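Local coordinates for protein beta-catenin homolog sys-1 (Caenorhabditis elegans, PDB 3C2G) that acts as a Wnt-pathway transcription coregulator, activating or repressing target genes with partners such as the TCF transcription factor POP-1, which it binds directly, at residues A[328-333]-A[366-371]; A[344-349]-A[399-404]; A[377-382]-A[392-397]. All blocks are in the same frame, centred on the assembly; numbering follows the deposited sequence.

Interaction 1. Residues A[328-333]-A[366-371]; sequences FLLRLI and SNAIFL
Leu-330 and Leu-371 meet in the hydrophobic core of the armadillo domain, where helix 325-335 packs against the start of helix 368-377 and the turn before it. That turn follows helix 357-365, which ends in a Schellman motif with Asn-367, at positive phi (70°), as its C-prime residue. The chain then enters the new helix, whose first turn brings Ala-368 and Leu-371 to Leu-330. The CA atoms of Leu-330 and Ala-368 lie 6.9 Å apart.

Leu-330 is at the centre of the contact, and its two methyls divide the work. CD1 rests on Ser-366 CB at 3.8 Å, beside the turn, while CD2 meets Leu-371 CD2, also at 3.8 Å. Ala-368 CB meets both methyls, 4.2 Å from Leu-330 CD2 and about equally far from CD1. From the other helix, Leu-371 sends CG anti to its own nitrogen (chi1 179°), which carries CD2 across the gap. This single methyl reaches three places: the Leu-330 side chain, the Leu-330 carbonyl oxygen (O to CD2 3.4 Å) and Ile-333 CG2 at 4.0 Å, where the two side chains cross at about a right angle.

Leu-349 of helix 339-352 touches Leu-330, and Thr-346 of the same helix touches Ile-333. On the side of 366-371 turned to helix 425-432, Gln-430 OE1 accepts a hydrogen bond from Phe-370 N.

No hydrogen bond or ion pair links the two segments. Cohesion therefore rests on the shape fit of branched aliphatic groups and on the burial of their methyls; the serine contributes its CB to this apolar surface, while its OG turns to a weak bond with Ile-362 O.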
loop_
_atom_site.group_PDB
_atom_site.type_symbol
_atom_site.label_atom_id
_atom_site.label_comp_id
_atom_site.label_asym_id
_atom_site.label_seq_id
_atom_site.Cartn_x
_atom_site.Cartn_y
_atom_site.Cartn_z
ATOM N N PHE A 328 -6.390 14.166 15.361
ATOM C CA PHE A 328 -4.991 13.807 15.585
ATOM C C PHE A 328 -4.268 13.645 14.264
ATOM O O PHE A 328 -3.195 14.196 14.061
ATOM C CB PHE A 328 -4.865 12.532 16.432
ATOM C CG PHE A 328 -3.456 12.009 16.532
ATOM C CD1 PHE A 328 -2.564 12.549 17.459
ATOM C CD2 PHE A 328 -3.012 10.989 15.682
ATOM C CE1 PHE A 328 -1.238 12.074 17.548
ATOM C CE2 PHE A 328 -1.702 10.519 15.755
ATOM C CZ PHE A 328 -0.811 11.059 16.694
ATOM N N LEU A 329 -4.864 12.882 13.359
ATOM C CA LEU A 329 -4.286 12.674 12.033
ATOM C C LEU A 329 -4.145 13.958 11.207
ATOM O O LEU A 329 -3.157 14.130 10.507
ATOM C CB LEU A 329 -5.058 11.595 11.268
ATOM C CG LEU A 329 -4.961 10.199 11.913
ATOM C CD1 LEU A 329 -5.839 9.210 11.188
ATOM C CD2 LEU A 329 -3.506 9.683 11.976
ATOM N N LEU A 330 -5.114 14.865 11.298
ATOM C CA LEU A 330 -4.985 16.151 10.626
ATOM C C LEU A 330 -3.816 16.953 11.169
ATOM O O LEU A 330 -3.089 17.576 10.405
ATOM C CB LEU A 330 -6.282 16.957 10.717
ATOM C CG LEU A 330 -7.411 16.300 9.931
ATOM C CD1 LEU A 330 -8.754 16.818 10.385
ATOM C CD2 LEU A 330 -7.201 16.487 8.440
ATOM N N ARG A 331 -3.633 16.921 12.485
ATOM C CA ARG A 331 -2.510 17.586 13.124
ATOM C C ARG A 331 -1.189 17.008 12.638
ATOM O O ARG A 331 -0.261 17.745 12.314
ATOM C CB ARG A 331 -2.607 17.456 14.639
ATOM C CG ARG A 331 -1.912 18.579 15.406
ATOM C CD ARG A 331 -2.197 18.495 16.925
ATOM N NE ARG A 331 -3.595 18.135 17.231
ATOM C CZ ARG A 331 -3.965 17.078 17.960
ATOM N NH1 ARG A 331 -3.047 16.273 18.496
ATOM N NH2 ARG A 331 -5.255 16.833 18.167
ATOM N N LEU A 332 -1.120 15.682 12.578
ATOM C CA LEU A 332 0.048 14.983 12.050
ATOM C C LEU A 332 0.392 15.413 10.630
ATOM O O LEU A 332 1.534 15.732 10.346
ATOM C CB LEU A 332 -0.160 13.466 12.107
ATOM C CG LEU A 332 1.099 12.649 11.818
ATOM C CD1 LEU A 332 2.112 12.857 12.947
ATOM C CD2 LEU A 332 0.775 11.167 11.631
ATOM N N ILE A 333 -0.595 15.418 9.742
ATOM C CA ILE A 333 -0.394 15.818 8.351
ATOM C C ILE A 333 0.096 17.274 8.261
ATOM O O ILE A 333 0.949 17.613 7.443
ATOM C CB ILE A 333 -1.695 15.611 7.547
ATOM C CG1 ILE A 333 -1.957 14.125 7.334
ATOM C CG2 ILE A 333 -1.648 16.312 6.204
ATOM C CD1 ILE A 333 -3.441 13.803 7.179
ATOM N N SER A 366 -12.363 20.475 12.421
ATOM C CA SER A 366 -10.933 20.512 12.686
ATOM C C SER A 366 -10.170 21.204 11.562
ATOM O O SER A 366 -8.943 21.080 11.469
ATOM C CB SER A 366 -10.399 19.106 12.948
ATOM O OG SER A 366 -11.206 18.467 13.932
ATOM N N ASN A 367 -10.899 21.940 10.722
ATOM C CA ASN A 367 -10.303 22.748 9.658
ATOM C C ASN A 367 -9.688 21.945 8.520
ATOM O O ASN A 367 -8.738 22.393 7.886
ATOM C CB ASN A 367 -9.265 23.738 10.226
ATOM C CG ASN A 367 -9.889 25.066 10.655
ATOM O OD1 ASN A 367 -11.111 25.175 10.826
ATOM N ND2 ASN A 367 -9.050 26.085 10.824
ATOM N N ALA A 368 -10.230 20.764 8.256
ATOM C CA ALA A 368 -9.671 19.908 7.217
ATOM C C ALA A 368 -9.524 20.650 5.886
ATOM O O ALA A 368 -8.504 20.521 5.219
ATOM C CB ALA A 368 -10.509 18.646 7.043
ATOM N N ILE A 369 -10.526 21.447 5.516
ATOM C CA ILE A 369 -10.491 22.142 4.225
ATOM C C ILE A 369 -9.366 23.166 4.174
ATOM O O ILE A 369 -8.610 23.218 3.201
ATOM C CB ILE A 369 -11.866 22.745 3.817
ATOM C CG1 ILE A 369 -12.893 21.624 3.661
ATOM C CG2 ILE A 369 -11.747 23.504 2.501
ATOM C CD1 ILE A 369 -14.340 22.043 3.822
ATOM N N PHE A 370 -9.227 23.956 5.227
ATOM C CA PHE A 370 -8.088 24.849 5.332
ATOM C C PHE A 370 -6.762 24.094 5.128
ATOM O O PHE A 370 -5.870 24.567 4.425
ATOM C CB PHE A 370 -8.081 25.533 6.696
ATOM C CG PHE A 370 -7.774 26.990 6.633
ATOM C CD1 PHE A 370 -8.797 27.931 6.778
ATOM C CD2 PHE A 370 -6.462 27.433 6.416
ATOM C CE1 PHE A 370 -8.525 29.293 6.717
ATOM C CE2 PHE A 370 -6.172 28.796 6.347
ATOM C CZ PHE A 370 -7.209 29.731 6.503
ATOM N N LEU A 371 -6.641 22.921 5.745
ATOM C CA LEU A 371 -5.412 22.155 5.691
ATOM C C LEU A 371 -5.081 21.677 4.292
ATOM O O LEU A 371 -3.913 21.716 3.889
ATOM C CB LEU A 371 -5.457 20.974 6.663
ATOM C CG LEU A 371 -4.221 20.070 6.675
ATOM C CD1 LEU A 371 -3.002 20.848 7.107
ATOM C CD2 LEU A 371 -4.446 18.890 7.571
#

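Interaction 2. Residues A[344-349]-A[399-404]; sequences SGTGFL and CNCLRT
Gly-347 and Asn-400 bring their CA atoms within 5.4 Å where helices 339-352 and 388-409 run nearly parallel, their axes 8.4 Å apart and inclined by 24°. With no side chain on Gly-347, the Asn-400 amide can lie against the glycine backbone. Its ND2 gives a hydrogen bond to Thr-346 OG1 (3.2 Å, N-H...O 146°), tilted slightly from the amide plane; the threonine hydroxyl is also bonded to Ile-342 O in its own helix. The other end of the amide, OD1, accepts Arg-403 NH2 at 2.8 Å, and that nitrogen is bonded to Ser-350 OG as well. A leucine in place of Asn-400 would probably leave Thr-346 OG1 without its amide donor and Arg-403 NH2 with Ser-350 OG but no amide acceptor. The remaining contacts are van der Waals ones: Thr-346 CG2 sits 3.8 Å from Cys-401 SG, and Leu-349 CG meets Thr-404 CG2 at the same distance, while Thr-404 OG1 turns back to Asn-400 O. Asn-400 packs on an aromatic side chain of the bound peptide and Arg-403 on a basic one, an arrangement typical of parallel armadillo helices lining the superhelical groove that receives a TCF ligand.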
loop_
_atom_site.group_PDB
_atom_site.type_symbol
_atom_site.label_atom_id
_atom_site.label_comp_id
_atom_site.label_asym_id
_atom_site.label_seq_id
_atom_site.Cartn_x
_atom_site.Cartn_y
_atom_site.Cartn_z
ATOM N N SER A 344 0.372 9.400 2.699
ATOM C CA SER A 344 -0.471 8.414 3.373
ATOM C C SER A 344 -1.657 9.059 4.076
ATOM O O SER A 344 -2.782 8.580 3.957
ATOM C CB SER A 344 0.338 7.609 4.389
ATOM O OG SER A 344 1.481 7.018 3.799
ATOM N N GLY A 345 -1.394 10.142 4.806
ATOM C CA GLY A 345 -2.417 10.835 5.575
ATOM C C GLY A 345 -3.508 11.431 4.704
ATOM O O GLY A 345 -4.695 11.259 4.989
ATOM N N THR A 346 -3.116 12.143 3.647
ATOM C CA THR A 346 -4.092 12.752 2.759
ATOM C C THR A 346 -4.865 11.687 1.976
ATOM O O THR A 346 -6.036 11.892 1.642
ATOM C CB THR A 346 -3.465 13.791 1.766
ATOM O OG1 THR A 346 -2.480 13.159 0.936
ATOM C CG2 THR A 346 -2.845 14.967 2.508
ATOM N N GLY A 347 -4.197 10.570 1.662
ATOM C CA GLY A 347 -4.827 9.444 0.987
ATOM C C GLY A 347 -5.899 8.853 1.878
ATOM O O GLY A 347 -7.020 8.620 1.444
ATOM N N PHE A 348 -5.553 8.640 3.141
ATOM C CA PHE A 348 -6.491 8.196 4.155
ATOM C C PHE A 348 -7.693 9.148 4.344
ATOM O O PHE A 348 -8.834 8.704 4.482
ATOM C CB PHE A 348 -5.757 8.010 5.489
ATOM C CG PHE A 348 -6.664 7.695 6.631
ATOM C CD1 PHE A 348 -7.043 6.391 6.893
ATOM C CD2 PHE A 348 -7.170 8.709 7.429
ATOM C CE1 PHE A 348 -7.900 6.097 7.962
ATOM C CE2 PHE A 348 -8.036 8.432 8.478
ATOM C CZ PHE A 348 -8.395 7.127 8.751
ATOM N N LEU A 349 -7.415 10.445 4.386
ATOM C CA LEU A 349 -8.430 11.460 4.572
ATOM C C LEU A 349 -9.466 11.396 3.448
ATOM O O LEU A 349 -10.671 11.392 3.702
ATOM C CB LEU A 349 -7.759 12.837 4.611
ATOM C CG LEU A 349 -8.614 14.048 4.968
ATOM C CD1 LEU A 349 -9.330 13.874 6.329
ATOM C CD2 LEU A 349 -7.760 15.325 4.929
ATOM N N CYS A 399 -3.312 15.386 -5.769
ATOM C CA CYS A 399 -4.449 14.621 -6.227
ATOM C C CYS A 399 -5.310 14.127 -5.064
ATOM O O CYS A 399 -6.531 14.222 -5.130
ATOM C CB CYS A 399 -3.999 13.468 -7.096
ATOM S SG CYS A 399 -5.381 12.720 -7.948
ATOM N N ASN A 400 -4.674 13.618 -4.003
ATOM C CA ASN A 400 -5.380 13.260 -2.774
ATOM C C ASN A 400 -6.145 14.424 -2.159
ATOM O O ASN A 400 -7.280 14.254 -1.723
ATOM C CB ASN A 400 -4.408 12.741 -1.709
ATOM C CG ASN A 400 -3.840 11.369 -2.034
ATOM O OD1 ASN A 400 -4.431 10.591 -2.782
ATOM N ND2 ASN A 400 -2.696 11.064 -1.444
ATOM N N CYS A 401 -5.515 15.587 -2.082
ATOM C CA CYS A 401 -6.146 16.744 -1.448
ATOM C C CYS A 401 -7.408 17.195 -2.187
ATOM O O CYS A 401 -8.452 17.378 -1.573
ATOM C CB CYS A 401 -5.157 17.890 -1.291
ATOM S SG CYS A 401 -3.827 17.586 -0.081
ATOM N N LEU A 402 -7.317 17.306 -3.509
ATOM C CA LEU A 402 -8.438 17.714 -4.340
ATOM C C LEU A 402 -9.557 16.689 -4.355
ATOM O O LEU A 402 -10.740 17.051 -4.446
ATOM C CB LEU A 402 -7.978 17.999 -5.763
ATOM C CG LEU A 402 -6.955 19.116 -5.950
ATOM C CD1 LEU A 402 -6.490 19.068 -7.373
ATOM C CD2 LEU A 402 -7.496 20.519 -5.605
ATOM N N ARG A 403 -9.206 15.413 -4.266
ATOM C CA ARG A 403 -10.233 14.372 -4.148
ATOM C C ARG A 403 -10.973 14.512 -2.802
ATOM O O ARG A 403 -12.179 14.315 -2.714
ATOM C CB ARG A 403 -9.610 12.982 -4.309
ATOM C CG ARG A 403 -10.486 11.991 -5.059
ATOM C CD ARG A 403 -9.803 10.615 -5.312
ATOM N NE ARG A 403 -9.007 10.171 -4.170
ATOM C CZ ARG A 403 -7.680 10.102 -4.172
ATOM N NH1 ARG A 403 -7.000 10.421 -5.278
ATOM N NH2 ARG A 403 -7.035 9.720 -3.066
ATOM N N THR A 404 -10.255 14.889 -1.754
ATOM C CA THR A 404 -10.901 15.139 -0.481
ATOM C C THR A 404 -11.812 16.362 -0.582
ATOM O O THR A 404 -12.940 16.327 -0.087
ATOM C CB THR A 404 -9.882 15.349 0.641
ATOM O OG1 THR A 404 -8.958 14.261 0.631
ATOM C CG2 THR A 404 -10.579 15.445 1.998
#

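Interaction 3. Residues A[377-382]-A[392-397]; sequences SKYPRL and NRVCEI
Tyr-379 lays one ring face over Val-394, and this is the tight part of the contact. Val-394 CG1 comes within 3.6 Å of Tyr-379 CG and makes an off-centre CH-pi contact, 4.1 Å from the ring centroid and 29° off the normal, while CG2 lies 3.7 Å from Tyr-379 CD1 on the same side of the ring. With CG1 anti to its backbone nitrogen (chi1 171°), the valine turns both methyls to the ring. Farther along, Ile-397 crosses the tyrosine at about a right angle and sets CD1 3.4 Å from Tyr-379 OH. The hydroxyl itself is hydrogen-bonded to Asp-339 OD1, which ties down the hydroxyl end of the ring.

Leu-382 fits more loosely: its CD2 lies 4.0 Å from Val-394 CG1 and 4.3 Å from Cys-395 CB. The solvent side is looser: Lys-378 and Pro-380 are exposed, and Lys-378 lays its CG over the ring face opposite Val-394. On the helix, Arg-393 and Glu-396 form a salt bridge whose hydrogen bond is weak; Arg-393 also pairs with Glu-340.

The connection from helix 368-377 is thus pinned to the early turns of helix 388-409. Ile-342 of helix 339-352 packs on both Tyr-379 and Ile-397, while Leu-382 reaches Cys-446 of helix 437-448 and, like Cys-395, Leu-460 of helix 457-472.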
loop_
_atom_site.group_PDB
_atom_site.type_symbol
_atom_site.label_atom_id
_atom_site.label_comp_id
_atom_site.label_asym_id
_atom_site.label_seq_id
_atom_site.Cartn_x
_atom_site.Cartn_y
_atom_site.Cartn_z
ATOM N N SER A 377 -0.530 24.293 -1.415
ATOM C CA SER A 377 0.237 25.547 -1.570
ATOM C C SER A 377 1.732 25.463 -1.298
ATOM O O SER A 377 2.489 26.307 -1.778
ATOM C CB SER A 377 -0.331 26.640 -0.664
ATOM O OG SER A 377 -1.640 26.970 -1.054
ATOM N N LYS A 378 2.147 24.477 -0.512
ATOM C CA LYS A 378 3.534 24.392 -0.064
ATOM C C LYS A 378 4.490 23.876 -1.144
ATOM O O LYS A 378 5.695 24.059 -1.033
ATOM C CB LYS A 378 3.642 23.538 1.209
ATOM C CG LYS A 378 3.537 22.041 0.953
ATOM C CD LYS A 378 3.162 21.262 2.207
ATOM C CE LYS A 378 4.372 20.595 2.848
ATOM N NZ LYS A 378 3.958 19.893 4.092
ATOM N N TYR A 379 3.958 23.239 -2.183
ATOM C CA TYR A 379 4.800 22.627 -3.214
ATOM C C TYR A 379 5.046 23.533 -4.402
ATOM O O TYR A 379 4.172 24.316 -4.779
ATOM C CB TYR A 379 4.215 21.296 -3.699
ATOM C CG TYR A 379 4.159 20.252 -2.626
ATOM C CD1 TYR A 379 5.323 19.651 -2.155
ATOM C CD2 TYR A 379 2.942 19.876 -2.061
ATOM C CE1 TYR A 379 5.278 18.700 -1.155
ATOM C CE2 TYR A 379 2.888 18.930 -1.060
ATOM C CZ TYR A 379 4.058 18.346 -0.616
ATOM O OH TYR A 379 4.009 17.404 0.374
ATOM N N PRO A 380 6.235 23.414 -5.015
ATOM C CA PRO A 380 6.499 24.181 -6.222
ATOM C C PRO A 380 5.684 23.613 -7.377
ATOM O O PRO A 380 5.009 22.594 -7.210
ATOM C CB PRO A 380 7.994 23.951 -6.463
ATOM C CG PRO A 380 8.285 22.649 -5.831
ATOM C CD PRO A 380 7.377 22.558 -4.641
ATOM N N ARG A 381 5.744 24.270 -8.529
ATOM C CA ARG A 381 5.125 23.753 -9.729
ATOM C C ARG A 381 5.788 22.429 -10.078
ATOM O O ARG A 381 6.967 22.220 -9.784
ATOM C CB ARG A 381 5.292 24.741 -10.883
ATOM C CG ARG A 381 4.731 26.140 -10.641
ATOM C CD ARG A 381 4.810 26.972 -11.930
ATOM N NE ARG A 381 6.103 26.814 -12.609
ATOM C CZ ARG A 381 7.136 27.645 -12.470
ATOM N NH1 ARG A 381 8.269 27.407 -13.123
ATOM N NH2 ARG A 381 7.041 28.714 -11.683
ATOM N N LEU A 382 5.033 21.537 -10.705
ATOM C CA LEU A 382 5.552 20.222 -11.065
ATOM C C LEU A 382 6.748 20.300 -12.007
ATOM O O LEU A 382 7.630 19.442 -11.960
ATOM C CB LEU A 382 4.451 19.350 -11.672
ATOM C CG LEU A 382 3.255 19.026 -10.769
ATOM C CD1 LEU A 382 2.161 18.357 -11.596
ATOM C CD2 LEU A 382 3.649 18.163 -9.568
ATOM N N ASN A 392 6.392 12.559 -8.877
ATOM C CA ASN A 392 5.193 11.738 -8.843
ATOM C C ASN A 392 4.493 11.764 -7.471
ATOM O O ASN A 392 3.270 11.701 -7.395
ATOM C CB ASN A 392 5.465 10.307 -9.303
ATOM C CG ASN A 392 4.188 9.573 -9.702
ATOM O OD1 ASN A 392 3.578 9.870 -10.728
ATOM N ND2 ASN A 392 3.776 8.622 -8.884
ATOM N N ARG A 393 5.270 11.883 -6.398
ATOM C CA ARG A 393 4.707 11.904 -5.049
ATOM C C ARG A 393 3.874 13.171 -4.803
ATOM O O ARG A 393 2.742 13.097 -4.319
ATOM C CB ARG A 393 5.807 11.758 -3.983
ATOM C CG ARG A 393 5.427 10.871 -2.802
ATOM C CD ARG A 393 5.068 9.476 -3.321
ATOM N NE ARG A 393 4.893 8.450 -2.287
ATOM C CZ ARG A 393 4.470 7.209 -2.535
ATOM N NH1 ARG A 393 4.168 6.824 -3.775
ATOM N NH2 ARG A 393 4.336 6.349 -1.536
ATOM N N VAL A 394 4.450 14.318 -5.145
ATOM C CA VAL A 394 3.791 15.601 -4.993
ATOM C C VAL A 394 2.490 15.582 -5.794
ATOM O O VAL A 394 1.463 16.102 -5.368
ATOM C CB VAL A 394 4.708 16.742 -5.475
ATOM C CG1 VAL A 394 3.950 18.074 -5.536
ATOM C CG2 VAL A 394 5.922 16.860 -4.560
ATOM N N CYS A 395 2.561 14.936 -6.942
ATOM C CA CYS A 395 1.473 14.831 -7.859
ATOM C C CYS A 395 0.322 14.022 -7.250
ATOM O O CYS A 395 -0.821 14.460 -7.276
ATOM C CB CYS A 395 2.005 14.186 -9.133
ATOM S SG CYS A 395 0.837 13.999 -10.445
ATOM N N GLU A 396 0.637 12.860 -6.692
ATOM C CA GLU A 396 -0.320 12.041 -5.955
ATOM C C GLU A 396 -0.836 12.725 -4.677
ATOM O O GLU A 396 -1.977 12.506 -4.262
ATOM C CB GLU A 396 0.323 10.696 -5.612
ATOM C CG GLU A 396 0.515 9.735 -6.811
ATOM C CD GLU A 396 1.510 8.606 -6.521
ATOM O OE1 GLU A 396 2.485 8.833 -5.768
ATOM O OE2 GLU A 396 1.327 7.494 -7.063
ATOM N N ILE A 397 -0.004 13.550 -4.053
ATOM C CA ILE A 397 -0.421 14.303 -2.869
ATOM C C ILE A 397 -1.507 15.350 -3.193
ATOM O O ILE A 397 -2.568 15.377 -2.558
ATOM C CB ILE A 397 0.782 14.956 -2.144
ATOM C CG1 ILE A 397 1.645 13.868 -1.481
ATOM C CG2 ILE A 397 0.291 15.968 -1.109
ATOM C CD1 ILE A 397 2.894 14.366 -0.814
#

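In the fold
From the N terminus, helix 325-335 comes first and helix 339-352 follows it directly. Interaction 1 closes a loop of 32 mostly helical residues by returning the chain at 366-371 to the first of these helices. Interaction 2 opens inside that loop and closes beyond it, at 399-404, so the two cross. They also touch: Ile-333 CD1 lies 3.4 Å from Gly-345 C. Interaction 3 closes the shortest loop, with nine residues between its segments, at the connection from helix 368-377 to helix 388-409, and is nested within interaction 2, with which it shares helix 388-409; it stands in series with interaction 1. Together they join helices 325-335, 339-352, 368-377 and 388-409 within the all-helical armadillo domain.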